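Long-range contacts in glycosyl hydrolase (Bacteroides ovatus, PDB 3QC2), which belongs to the glycosyl hydrolases and probably folds as a five-bladed beta-propeller: residues I29-N34 against D344-V349; T35-P40 against V104-N109; W48-T53 against E72-V77. All coordinates share one frame; numbering follows the deposited sequence.

Contact 3 is the middle member of the group: its centre lies about 10 Å from the centre of contact 1 and 13 Å from that of contact 2, while contacts 1 and 2 are 18 Å apart. The first segments of contacts 1 and 2 are one continuous run, 29-40, and contact 3 meets both halves of it. Glu49 O probably accepts a hydrogen bond from Ile32 N (2.9 Å), and Glu49 OE2 is bonded to Thr35 OG1 (2.8 Å). Thr53 N reaches Ser345 O of contact 1 at 3.0 Å. Run 29-40 therefore meets residues 48-53 on its way from strand 346-352 (contact 1) to residues 104-109 (contact 2).

Contact 1: I29-N34 against D344-V349; sequences ISPIEN and DSKVGV
Ile29 CB rests against Val347 CB at 3.9 Å, with the Val347 CG2 methyl almost as close. CG1 of Val347 stands anti to the backbone N (chi1 174°), which leaves CG2 to lie against Ile29 CB. Beside this apolar pair the chains run nearly antiparallel and form a single hydrogen-bonded bridge: Val347 N donates to Ile29 O at 2.9 Å, in the carbonyl plane and fairly straight at 162°. Ile29 O also takes a weak bond from Thr53 OG1, and the Ile29 side chain packs on Val67 and Tyr69. The Pro31 ring crosses the Lys346 side chain at about a right angle. Pro31 CD comes within 3.4 Å of Ser345 O and 4.1 Å of Lys346 NZ, while Lys346 CD passes 3.8 Å from Ser30 OG. Ser345 and Lys346 together face Cys342 in a classic beta bulge. Pairing of an N-terminal run with the last strand is consistent with ring closure in a beta-propeller. Strand 346-352, at one edge of its sheet, is joined to run 29-34 by one main-chain bond and by van der Waals contact, to which Lys346 contributes its methylenes more than its charge.

Contact 2: T35-P40 against V104-N109; sequences TKFYCP and VFYPDN
Two different first torsions turn the rings of Phe37 and Tyr106 into each other. Phe37 carries CG anti to its backbone N (chi1 160°), which brings CZ onto the Tyr106 ring; Tyr106 takes the crowded position, CG between the backbone N and the carbonyl carbon (chi1 46°), and presents a ring face. The result is an edge-to-face aromatic pair, tilted well short of perpendicular, with planes at 58° and centroids of the Phe37 and Tyr106 rings 4.8 Å apart. Phe37 CZ stands 3.6 Å above the Tyr106 plane, over the ring centre, and touches the whole ring at once; it is 3.8 Å from both Tyr106 CD1 and Tyr106 CE1. Cys39 N lies over one face of the Phe37 ring, toward its rim.

Pro40 makes the second part of the contact. Its CG lies 4.2 Å from Tyr106 CE1 and also meets the Asp108 carboxylate; the Pro40 and Asp108 side chains cross at about a right angle. The 3.0 Å between Pro40 CG and Asp108 OD1 is tight for a carbon and an oxygen, and its exact value is doubtful. Arg85 of strand 84-91 touches the side chains of both Phe37 and Tyr106, and Tyr106 O is bonded to Lys161 NZ.

Segment 104-109 leaves strand 98-99, on the outside of one four-stranded sheet, and leads by way of helix 113-116 to strand 120-128 of the next. Such a passage from the outer strand of one antiparallel blade to the following blade is characteristic of a beta-propeller.

Contact 3: W48-T53 against E72-V77; sequences WESNDT and EDKSGV
Trp48, whose O lies 3.4 Å from Glu72 C, carries Glu49 CG 3.7 Å above one face of its indole, over the centre. The indole NE1 is bonded to Lys101 O, and the Glu49 carboxylate goes on to a salt bridge with Arg99. The carboxylates of Asp52 and Glu72 approach with their planes 59° apart, Asp52 OD2 to Glu72 OE1 3.1 Å, beside a classic beta bulge in which Asn51 and Asp52 both face Glu72. Two acceptors this close would repel if both were charged; Arg82 forms long, weak ion pairs with both oxygens, and Glu72 OE2 has a salt bridge to Arg70.

In the bulge, Glu72 O is gripped by two successive amides: Asn51 N at 3.1 Å, nearly along the C=O axis, and Asp52 N at a weak 3.4 Å. The return bond from Glu72 N to Asp52 O, 3.0 Å, completes the antiparallel pair that joins the start of strand 52-61 to the end of strand 64-72, the open end of a beta hairpin. Ser50 OG, bonded to Ala47 O, lies 3.2 Å from Asp73 OD1. Asn51 and Lys74 meet obliquely. The Lys74 chain is bent at its last torsion (chi4 -70°), and its NZ stops 3.5 Å from Asn51 OD1.

Contact 1: I29-N34 against D344-V349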
ATOM      1  N   ILE A  29      12.831   8.966   2.439  1.00 24.39           N
ATOM      2  CA  ILE A  29      13.417   8.501   1.179  1.00 24.40           C
ATOM      3  C   ILE A  29      13.000   9.444   0.058  1.00 24.46           C
ATOM      4  O   ILE A  29      11.815   9.642  -0.177  1.00 23.94           O
ATOM      5  CB  ILE A  29      12.979   7.059   0.848  1.00 23.80           C
ATOM      6  CG1 ILE A  29      13.497   6.083   1.929  1.00 24.18           C
ATOM      7  CG2 ILE A  29      13.487   6.646  -0.501  1.00 24.10           C
ATOM      8  CD1 ILE A  29      13.012   4.660   1.764  1.00 24.22           C
ATOM      9  N   SER A  30      13.994  10.026  -0.620  1.00 25.05           N
ATOM     10  CA  SER A  30      13.769  10.936  -1.728  1.00 25.41           C
ATOM     11  C   SER A  30      14.530  10.460  -2.957  1.00 26.01           C
ATOM     12  O   SER A  30      15.445   9.617  -2.844  1.00 26.08           O
ATOM     13  CB  SER A  30      14.231  12.343  -1.352  1.00 25.98           C
ATOM     14  OG  SER A  30      13.496  12.831  -0.264  1.00 26.02           O
ATOM     15  N   PRO A  31      14.166  10.990  -4.150  1.00 26.41           N
ATOM     16  CA  PRO A  31      14.873  10.601  -5.378  1.00 27.04           C
ATOM     17  C   PRO A  31      16.384  10.934  -5.358  1.00 28.11           C
ATOM     18  O   PRO A  31      16.790  11.960  -4.790  1.00 28.57           O
ATOM     19  CB  PRO A  31      14.168  11.424  -6.467  1.00 27.38           C
ATOM     20  CG  PRO A  31      12.847  11.770  -5.906  1.00 26.68           C
ATOM     21  CD  PRO A  31      13.003  11.857  -4.432  1.00 26.23           C
ATOM     22  N   ILE A  32      17.183  10.051  -5.976  1.00 28.66           N
ATOM     23  CA  ILE A  32      18.635  10.200  -6.089  1.00 29.52           C
ATOM     24  C   ILE A  32      18.994  10.210  -7.569  1.00 30.66           C
ATOM     25  O   ILE A  32      18.600   9.307  -8.329  1.00 30.44           O
ATOM     26  CB  ILE A  32      19.402   9.032  -5.391  1.00 29.39           C
ATOM     27  CG1 ILE A  32      19.122   9.019  -3.888  1.00 28.78           C
ATOM     28  CG2 ILE A  32      20.884   9.162  -5.608  1.00 30.11           C
ATOM     29  CD1 ILE A  32      19.955   7.987  -3.122  1.00 28.61           C
ATOM     30  N   GLU A  33      19.761  11.214  -7.969  1.00 31.99           N
ATOM     31  CA  GLU A  33      20.159  11.419  -9.366  1.00 33.36           C
ATOM     32  C   GLU A  33      21.284  10.441  -9.838  1.00 34.13           C
ATOM     33  O   GLU A  33      21.179   9.813 -10.896  1.00 34.38           O
ATOM     34  CB  GLU A  33      20.646  12.880  -9.512  1.00 34.38           C
ATOM     35  CG  GLU A  33      20.977  13.355 -10.928  1.00 36.39           C
ATOM     36  CD  GLU A  33      19.735  13.603 -11.797  1.00 37.08           C
ATOM     37  OE1 GLU A  33      18.615  13.734 -11.238  1.00 36.97           O
ATOM     38  OE2 GLU A  33      19.897  13.691 -13.045  1.00 37.91           O
ATOM     39  N   ASN A  34      22.335  10.338  -9.023  1.00 34.71           N
ATOM     40  CA  ASN A  34      23.582   9.552  -9.348  1.00 35.61           C
ATOM     41  C   ASN A  34      23.540   8.011  -9.409  1.00 35.22           C
ATOM     42  O   ASN A  34      24.380   7.408 -10.086  1.00 36.13           O
ATOM     43  CB  ASN A  34      24.728   9.962  -8.375  1.00 36.31           C
ATOM     44  CG  ASN A  34      24.277   9.967  -6.857  1.00 36.13           C
ATOM     45  OD1 ASN A  34      23.454  10.812  -6.434  1.00 36.18           O
ATOM     46  ND2 ASN A  34      24.850   9.060  -6.059  1.00 36.75           N
ATOM     47  N   ASP A 344       3.281  11.662  -4.628  1.00 26.17           N
ATOM     48  CA  ASP A 344       3.783  10.731  -5.647  1.00 26.55           C
ATOM     49  C   ASP A 344       5.289  10.920  -5.966  1.00 26.70           C
ATOM     50  O   ASP A 344       5.714  10.636  -7.083  1.00 27.35           O
ATOM     51  CB  ASP A 344       2.968  10.852  -6.963  1.00 27.24           C
ATOM     52  CG  ASP A 344       1.583  10.237  -6.868  1.00 27.89           C
ATOM     53  OD1 ASP A 344       1.184   9.741  -5.777  1.00 29.28           O
ATOM     54  OD2 ASP A 344       0.893  10.242  -7.901  1.00 29.91           O
ATOM     55  N   SER A 345       6.086  11.386  -4.998  1.00 26.19           N
ATOM     56  CA  SER A 345       7.510  11.607  -5.261  1.00 26.65           C
ATOM     57  C   SER A 345       8.490  11.273  -4.111  1.00 25.87           C
ATOM     58  O   SER A 345       9.652  11.072  -4.366  1.00 26.24           O
ATOM     59  CB  SER A 345       7.727  13.040  -5.722  1.00 27.35           C
ATOM     60  OG  SER A 345       7.454  13.931  -4.690  1.00 28.49           O
ATOM     61  N   LYS A 346       8.008  11.213  -2.869  1.00 25.17           N
ATOM     62  CA  LYS A 346       8.863  10.904  -1.694  1.00 24.86           C
ATOM     63  C   LYS A 346       8.162   9.905  -0.748  1.00 23.68           C
ATOM     64  O   LYS A 346       6.975   9.618  -0.910  1.00 23.17           O
ATOM     65  CB  LYS A 346       9.201  12.190  -0.939  1.00 25.37           C
ATOM     66  CG  LYS A 346       9.770  13.287  -1.837  1.00 27.03           C
ATOM     67  CD  LYS A 346      10.154  14.505  -1.075  1.00 28.65           C
ATOM     68  CE  LYS A 346      10.428  15.693  -2.028  1.00 30.15           C
ATOM     69  NZ  LYS A 346      11.530  15.408  -2.989  1.00 31.40           N
ATOM     70  N   VAL A 347       8.914   9.359   0.208  1.00 23.01           N
ATOM     71  CA  VAL A 347       8.353   8.443   1.218  1.00 22.15           C
ATOM     72  C   VAL A 347       8.391   9.122   2.570  1.00 22.17           C
ATOM     73  O   VAL A 347       9.374   9.751   2.918  1.00 22.61           O
ATOM     74  CB  VAL A 347       9.136   7.117   1.325  1.00 22.00           C
ATOM     75  CG1 VAL A 347       8.593   6.255   2.493  1.00 20.96           C
ATOM     76  CG2 VAL A 347       9.078   6.359   0.028  1.00 21.28           C
ATOM     77  N   GLY A 348       7.317   8.992   3.323  1.00 21.66           N
ATOM     78  CA  GLY A 348       7.240   9.575   4.640  1.00 21.69           C
ATOM     79  C   GLY A 348       6.901   8.548   5.680  1.00 21.39           C
ATOM     80  O   GLY A 348       6.419   7.450   5.356  1.00 21.22           O
ATOM     81  N   VAL A 349       7.158   8.900   6.938  1.00 21.55           N
ATOM     82  CA  VAL A 349       6.838   8.046   8.078  1.00 21.23           C
ATOM     83  C   VAL A 349       6.097   8.862   9.150  1.00 21.39           C
ATOM     84  O   VAL A 349       6.318  10.062   9.294  1.00 21.66           O
ATOM     85  CB  VAL A 349       8.103   7.434   8.708  1.00 21.73           C
ATOM     86  CG1 VAL A 349       9.001   8.545   9.336  1.00 21.62           C
ATOM     87  CG2 VAL A 349       7.731   6.368   9.761  1.00 21.26           C
TER

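Contact 2: T35-P40 against V104-N109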
ATOM      1  N   THR A  35      22.595   7.377  -8.724  1.00 34.09           N
ATOM      2  CA  THR A  35      22.550   5.892  -8.687  1.00 33.68           C
ATOM      3  C   THR A  35      22.096   5.272 -10.028  1.00 34.07           C
ATOM      4  O   THR A  35      21.023   5.572 -10.523  1.00 33.96           O
ATOM      5  CB  THR A  35      21.665   5.407  -7.571  1.00 32.50           C
ATOM      6  OG1 THR A  35      20.349   5.941  -7.748  1.00 31.93           O
ATOM      7  CG2 THR A  35      22.238   5.860  -6.197  1.00 32.34           C
ATOM      8  N   LYS A  36      22.927   4.399 -10.585  1.00 34.91           N
ATOM      9  CA  LYS A  36      22.644   3.761 -11.873  1.00 35.57           C
ATOM     10  C   LYS A  36      22.382   2.252 -11.738  1.00 35.18           C
ATOM     11  O   LYS A  36      22.875   1.597 -10.820  1.00 35.13           O
ATOM     12  CB  LYS A  36      23.808   3.993 -12.844  1.00 36.94           C
ATOM     13  CG  LYS A  36      24.094   5.481 -13.171  1.00 37.89           C
ATOM     14  CD  LYS A  36      22.968   6.122 -13.955  1.00 38.41           C
ATOM     15  N   PHE A  37      21.601   1.729 -12.674  1.00 35.23           N
ATOM     16  CA  PHE A  37      21.238   0.310 -12.729  1.00 34.92           C
ATOM     17  C   PHE A  37      21.210  -0.166 -14.185  1.00 35.87           C
ATOM     18  O   PHE A  37      20.679   0.531 -15.055  1.00 36.09           O
ATOM     19  CB  PHE A  37      19.870   0.109 -12.061  1.00 33.77           C
ATOM     20  CG  PHE A  37      19.168  -1.176 -12.446  1.00 33.18           C
ATOM     21  CD1 PHE A  37      19.671  -2.412 -12.052  1.00 33.37           C
ATOM     22  CD2 PHE A  37      17.979  -1.140 -13.168  1.00 32.76           C
ATOM     23  CE1 PHE A  37      19.006  -3.597 -12.392  1.00 33.09           C
ATOM     24  CE2 PHE A  37      17.310  -2.326 -13.514  1.00 32.51           C
ATOM     25  CZ  PHE A  37      17.824  -3.546 -13.127  1.00 32.66           C
ATOM     26  N   TYR A  38      21.801  -1.339 -14.452  1.00 36.49           N
ATOM     27  CA  TYR A  38      21.773  -1.908 -15.799  1.00 37.37           C
ATOM     28  C   TYR A  38      20.460  -2.676 -16.000  1.00 36.67           C
ATOM     29  O   TYR A  38      20.293  -3.809 -15.489  1.00 36.31           O
ATOM     30  CB  TYR A  38      22.959  -2.830 -16.059  1.00 38.45           C
ATOM     31  CG  TYR A  38      22.985  -3.338 -17.494  1.00 40.33           C
ATOM     32  CD1 TYR A  38      23.593  -2.591 -18.506  1.00 41.99           C
ATOM     33  CD2 TYR A  38      22.376  -4.552 -17.842  1.00 41.02           C
ATOM     34  CE1 TYR A  38      23.608  -3.043 -19.828  1.00 43.77           C
ATOM     35  CE2 TYR A  38      22.389  -5.014 -19.162  1.00 42.81           C
ATOM     36  CZ  TYR A  38      23.003  -4.258 -20.149  1.00 43.97           C
ATOM     37  OH  TYR A  38      23.015  -4.712 -21.445  1.00 46.23           O
ATOM     38  N   CYS A  39      19.534  -2.058 -16.730  1.00 36.45           N
ATOM     39  CA  CYS A  39      18.242  -2.667 -17.017  1.00 35.90           C
ATOM     40  C   CYS A  39      18.409  -3.719 -18.117  1.00 36.99           C
ATOM     41  O   CYS A  39      18.803  -3.381 -19.237  1.00 37.81           O
ATOM     42  CB  CYS A  39      17.235  -1.608 -17.451  1.00 35.51           C
ATOM     43  SG  CYS A  39      15.638  -2.263 -17.878  1.00 34.72           S
ATOM     44  N   PRO A  40      18.101  -4.999 -17.803  1.00 36.91           N
ATOM     45  CA  PRO A  40      18.265  -6.084 -18.773  1.00 38.19           C
ATOM     46  C   PRO A  40      17.339  -5.983 -20.004  1.00 38.93           C
ATOM     47  O   PRO A  40      17.658  -6.554 -21.053  1.00 40.15           O
ATOM     48  CB  PRO A  40      17.947  -7.343 -17.949  1.00 37.69           C
ATOM     49  CG  PRO A  40      17.098  -6.874 -16.848  1.00 36.23           C
ATOM     50  CD  PRO A  40      17.505  -5.478 -16.543  1.00 35.85           C
ATOM     51  N   VAL A 104      15.837  -4.127  -6.232  1.00 25.68           N
ATOM     52  CA  VAL A 104      15.784  -5.572  -5.930  1.00 25.70           C
ATOM     53  C   VAL A 104      14.638  -6.291  -6.635  1.00 25.67           C
ATOM     54  O   VAL A 104      14.575  -7.523  -6.617  1.00 26.01           O
ATOM     55  CB  VAL A 104      15.677  -5.835  -4.414  1.00 25.27           C
ATOM     56  CG1 VAL A 104      16.922  -5.306  -3.701  1.00 25.63           C
ATOM     57  CG2 VAL A 104      14.406  -5.216  -3.835  1.00 24.15           C
ATOM     58  N   PHE A 105      13.731  -5.528  -7.247  1.00 25.41           N
ATOM     59  CA  PHE A 105      12.599  -6.102  -7.944  1.00 25.45           C
ATOM     60  C   PHE A 105      12.284  -5.218  -9.144  1.00 25.85           C
ATOM     61  O   PHE A 105      12.071  -4.026  -9.000  1.00 25.60           O
ATOM     62  CB  PHE A 105      11.409  -6.216  -6.994  1.00 24.65           C
ATOM     63  CG  PHE A 105      10.301  -7.093  -7.504  1.00 24.18           C
ATOM     64  CD1 PHE A 105      10.460  -8.483  -7.537  1.00 24.82           C
ATOM     65  CD2 PHE A 105       9.076  -6.538  -7.923  1.00 23.21           C
ATOM     66  CE1 PHE A 105       9.416  -9.324  -8.013  1.00 24.56           C
ATOM     67  CE2 PHE A 105       8.035  -7.361  -8.392  1.00 23.72           C
ATOM     68  CZ  PHE A 105       8.206  -8.760  -8.434  1.00 24.01           C
ATOM     69  N   TYR A 106      12.265  -5.819 -10.327  1.00 26.69           N
ATOM     70  CA  TYR A 106      12.060  -5.076 -11.562  1.00 27.24           C
ATOM     71  C   TYR A 106      11.615  -5.992 -12.707  1.00 27.89           C
ATOM     72  O   TYR A 106      11.713  -7.212 -12.596  1.00 28.40           O
ATOM     73  CB  TYR A 106      13.378  -4.382 -11.934  1.00 27.89           C
ATOM     74  CG  TYR A 106      14.593  -5.302 -11.820  1.00 29.00           C
ATOM     75  CD1 TYR A 106      15.001  -6.084 -12.896  1.00 30.53           C
ATOM     76  CD2 TYR A 106      15.323  -5.396 -10.618  1.00 29.08           C
ATOM     77  CE1 TYR A 106      16.104  -6.933 -12.799  1.00 31.43           C
ATOM     78  CE2 TYR A 106      16.420  -6.243 -10.508  1.00 30.22           C
ATOM     79  CZ  TYR A 106      16.808  -7.010 -11.606  1.00 31.52           C
ATOM     80  OH  TYR A 106      17.890  -7.851 -11.518  1.00 32.98           O
ATOM     81  N   PRO A 107      11.087  -5.404 -13.807  1.00 28.34           N
ATOM     82  CA  PRO A 107      10.733  -6.233 -14.959  1.00 29.02           C
ATOM     83  C   PRO A 107      12.012  -6.746 -15.615  1.00 30.12           C
ATOM     84  O   PRO A 107      13.013  -6.023 -15.674  1.00 30.33           O
ATOM     85  CB  PRO A 107       9.983  -5.266 -15.878  1.00 29.11           C
ATOM     86  CG  PRO A 107      10.421  -3.923 -15.457  1.00 29.06           C
ATOM     87  CD  PRO A 107      10.688  -3.997 -14.003  1.00 28.06           C
ATOM     88  N   ASP A 108      11.980  -7.973 -16.101  1.00 30.77           N
ATOM     89  CA  ASP A 108      13.156  -8.596 -16.668  1.00 31.85           C
ATOM     90  C   ASP A 108      12.718  -9.592 -17.720  1.00 32.73           C
ATOM     91  O   ASP A 108      11.509  -9.851 -17.874  1.00 32.31           O
ATOM     92  CB  ASP A 108      13.917  -9.303 -15.521  1.00 31.70           C
ATOM     93  CG  ASP A 108      15.317  -9.733 -15.899  1.00 33.13           C
ATOM     94  OD1 ASP A 108      15.724  -9.577 -17.078  1.00 34.50           O
ATOM     95  OD2 ASP A 108      16.025 -10.234 -15.003  1.00 34.19           O
ATOM     96  N   ASN A 109      13.678 -10.158 -18.453  1.00 34.04           N
ATOM     97  CA  ASN A 109      13.369 -11.157 -19.471  1.00 35.31           C
ATOM     98  C   ASN A 109      12.952 -12.491 -18.794  1.00 35.17           C
ATOM     99  O   ASN A 109      13.644 -13.505 -18.888  1.00 36.15           O
ATOM    100  CB  ASN A 109      14.560 -11.358 -20.424  1.00 36.76           C
ATOM    101  CG  ASN A 109      14.178 -12.160 -21.690  1.00 38.77           C
ATOM    102  OD1 ASN A 109      12.988 -12.248 -22.069  1.00 39.50           O
ATOM    103  ND2 ASN A 109      15.180 -12.729 -22.349  1.00 40.74           N
TER

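Contact 3: W48-T53 against E72-V77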
ATOM      1  N   TRP A  48      17.519   4.782 -12.309  1.00 32.40           N
ATOM      2  CA  TRP A  48      16.265   4.140 -11.893  1.00 30.95           C
ATOM      3  C   TRP A  48      15.426   4.802 -10.740  1.00 29.71           C
ATOM      4  O   TRP A  48      14.249   4.463 -10.570  1.00 28.75           O
ATOM      5  CB  TRP A  48      16.566   2.681 -11.515  1.00 30.65           C
ATOM      6  CG  TRP A  48      17.384   2.544 -10.255  1.00 30.53           C
ATOM      7  CD1 TRP A  48      18.732   2.701 -10.126  1.00 31.40           C
ATOM      8  CD2 TRP A  48      16.894   2.213  -8.957  1.00 29.44           C
ATOM      9  NE1 TRP A  48      19.108   2.501  -8.826  1.00 31.26           N
ATOM     10  CE2 TRP A  48      17.998   2.194  -8.086  1.00 30.14           C
ATOM     11  CE3 TRP A  48      15.628   1.928  -8.445  1.00 28.52           C
ATOM     12  CZ2 TRP A  48      17.874   1.897  -6.718  1.00 29.55           C
ATOM     13  CZ3 TRP A  48      15.504   1.635  -7.085  1.00 28.28           C
ATOM     14  CH2 TRP A  48      16.622   1.622  -6.243  1.00 28.12           C
ATOM     15  N   GLU A  49      16.024   5.699  -9.964  1.00 29.34           N
ATOM     16  CA  GLU A  49      15.315   6.344  -8.846  1.00 28.55           C
ATOM     17  C   GLU A  49      15.559   7.861  -8.805  1.00 29.12           C
ATOM     18  O   GLU A  49      15.560   8.474  -7.730  1.00 28.65           O
ATOM     19  CB  GLU A  49      15.739   5.688  -7.511  1.00 27.91           C
ATOM     20  CG  GLU A  49      17.269   5.716  -7.236  1.00 28.29           C
ATOM     21  CD  GLU A  49      17.674   5.110  -5.854  1.00 26.68           C
ATOM     22  OE1 GLU A  49      16.791   4.766  -5.063  1.00 24.21           O
ATOM     23  OE2 GLU A  49      18.895   5.005  -5.577  1.00 27.64           O
ATOM     24  N   SER A  50      15.724   8.459  -9.982  1.00 30.17           N
ATOM     25  CA  SER A  50      16.045   9.886 -10.107  1.00 31.23           C
ATOM     26  C   SER A  50      14.857  10.834 -10.089  1.00 31.27           C
ATOM     27  O   SER A  50      15.022  12.012  -9.791  1.00 31.68           O
ATOM     28  CB  SER A  50      16.849  10.116 -11.396  1.00 32.40           C
ATOM     29  OG  SER A  50      16.138   9.647 -12.528  1.00 32.82           O
ATOM     30  N   ASN A  51      13.664  10.332 -10.394  1.00 31.12           N
ATOM     31  CA  ASN A  51      12.484  11.187 -10.469  1.00 31.17           C
ATOM     32  C   ASN A  51      11.569  11.080  -9.251  1.00 30.06           C
ATOM     33  O   ASN A  51      11.153  12.089  -8.703  1.00 30.08           O
ATOM     34  CB  ASN A  51      11.684  10.849 -11.739  1.00 31.73           C
ATOM     35  CG  ASN A  51      10.677  11.947 -12.118  1.00 33.13           C
ATOM     36  OD1 ASN A  51      11.060  13.089 -12.398  1.00 35.87           O
ATOM     37  ND2 ASN A  51       9.390  11.589 -12.157  1.00 34.26           N
ATOM     38  N   ASP A  52      11.262   9.852  -8.834  1.00 29.32           N
ATOM     39  CA  ASP A  52      10.310   9.616  -7.743  1.00 28.48           C
ATOM     40  C   ASP A  52      10.636   8.370  -6.914  1.00 27.22           C
ATOM     41  O   ASP A  52      11.011   7.355  -7.458  1.00 27.20           O
ATOM     42  CB  ASP A  52       8.899   9.409  -8.344  1.00 28.67           C
ATOM     43  CG  ASP A  52       8.464  10.563  -9.280  1.00 31.21           C
ATOM     44  OD1 ASP A  52       8.480  11.748  -8.856  1.00 33.68           O
ATOM     45  OD2 ASP A  52       8.084  10.267 -10.435  1.00 34.89           O
ATOM     46  N   THR A  53      10.483   8.477  -5.591  1.00 25.92           N
ATOM     47  CA  THR A  53      10.636   7.332  -4.665  1.00 25.01           C
ATOM     48  C   THR A  53       9.447   7.420  -3.712  1.00 23.99           C
ATOM     49  O   THR A  53       9.418   8.265  -2.861  1.00 24.22           O
ATOM     50  CB  THR A  53      11.979   7.351  -3.893  1.00 25.23           C
ATOM     51  OG1 THR A  53      12.120   8.586  -3.201  1.00 25.21           O
ATOM     52  CG2 THR A  53      13.148   7.172  -4.841  1.00 25.38           C
ATOM     53  N   GLU A  72      11.049   5.468  -9.763  1.00 31.04           N
ATOM     54  CA  GLU A  72      10.886   5.734 -11.199  1.00 32.77           C
ATOM     55  C   GLU A  72      11.960   6.633 -11.769  1.00 34.93           C
ATOM     56  O   GLU A  72      12.424   7.577 -11.111  1.00 34.75           O
ATOM     57  CB  GLU A  72       9.532   6.403 -11.478  1.00 32.53           C
ATOM     58  CG  GLU A  72       8.321   5.512 -11.326  1.00 32.16           C
ATOM     59  CD  GLU A  72       7.012   6.269 -11.535  1.00 32.66           C
ATOM     60  OE1 GLU A  72       7.014   7.517 -11.430  1.00 33.85           O
ATOM     61  OE2 GLU A  72       5.983   5.622 -11.784  1.00 32.78           O
ATOM     62  N   ASP A  73      12.334   6.321 -13.014  1.00 37.16           N
ATOM     63  CA  ASP A  73      13.314   7.114 -13.781  0.50 38.89           C
ATOM     64  C   ASP A  73      12.553   8.223 -14.520  1.00 40.06           C
ATOM     65  O   ASP A  73      11.319   8.279 -14.482  1.00 39.66           O
ATOM     66  CB  ASP A  73      14.072   6.221 -14.799  0.50 39.69           C
ATOM     67  CG  ASP A  73      15.092   7.024 -15.682  0.50 40.72           C
ATOM     68  OD1 ASP A  73      15.618   8.066 -15.214  0.50 39.88           O
ATOM     69  OD2 ASP A  73      15.347   6.604 -16.833  0.50 41.34           O
ATOM     70  N   LYS A  74      13.292   9.122 -15.179  1.00 42.57           N
ATOM     71  CA  LYS A  74      12.676  10.199 -15.974  1.00 44.54           C
ATOM     72  C   LYS A  74      12.407   9.693 -17.439  1.00 46.41           C
ATOM     73  O   LYS A  74      12.268  10.512 -18.383  1.00 47.80           O
ATOM     74  CB  LYS A  74      13.577  11.435 -15.995  1.00 45.53           C
ATOM     75  CG  LYS A  74      13.842  12.054 -14.619  1.00 45.38           C
ATOM     76  CD  LYS A  74      14.899  13.166 -14.738  1.00 47.39           C
ATOM     77  CE  LYS A  74      15.308  13.751 -13.375  1.00 47.27           C
ATOM     78  NZ  LYS A  74      14.225  14.558 -12.746  1.00 47.35           N
ATOM     79  N   SER A  75      12.322   8.347 -17.611  1.00 47.24           N
ATOM     80  CA  SER A  75      12.065   7.697 -18.936  1.00 48.73           C
ATOM     81  C   SER A  75      10.734   8.138 -19.626  1.00 49.62           C
ATOM     82  O   SER A  75      10.523   7.848 -20.820  1.00 50.60           O
ATOM     83  CB  SER A  75      12.080   6.152 -18.790  1.00 48.33           C
ATOM     84  OG  SER A  75      11.056   5.688 -17.888  1.00 47.17           O
ATOM     85  N   GLY A  76       9.848   8.814 -18.871  1.00 49.65           N
ATOM     86  CA  GLY A  76       8.561   9.293 -19.406  1.00 50.35           C
ATOM     87  C   GLY A  76       8.169  10.685 -18.921  1.00 50.80           C
ATOM     88  O   GLY A  76       8.889  11.318 -18.112  1.00 50.71           O
ATOM     89  N   VAL A  77       7.018  11.156 -19.418  1.00 51.55           N
ATOM     90  CA  VAL A  77       6.487  12.486 -19.072  1.00 51.94           C
ATOM     91  C   VAL A  77       5.689  12.474 -17.742  1.00 50.85           C
ATOM     92  O   VAL A  77       6.254  12.771 -16.672  1.00 50.46           O
ATOM     93  CB  VAL A  77       5.623  13.134 -20.284  1.00 53.13           C
ATOM     94  CG1 VAL A  77       4.632  12.108 -20.917  1.00 52.86           C
ATOM     95  CG2 VAL A  77       4.902  14.428 -19.834  1.00 53.03           C
TER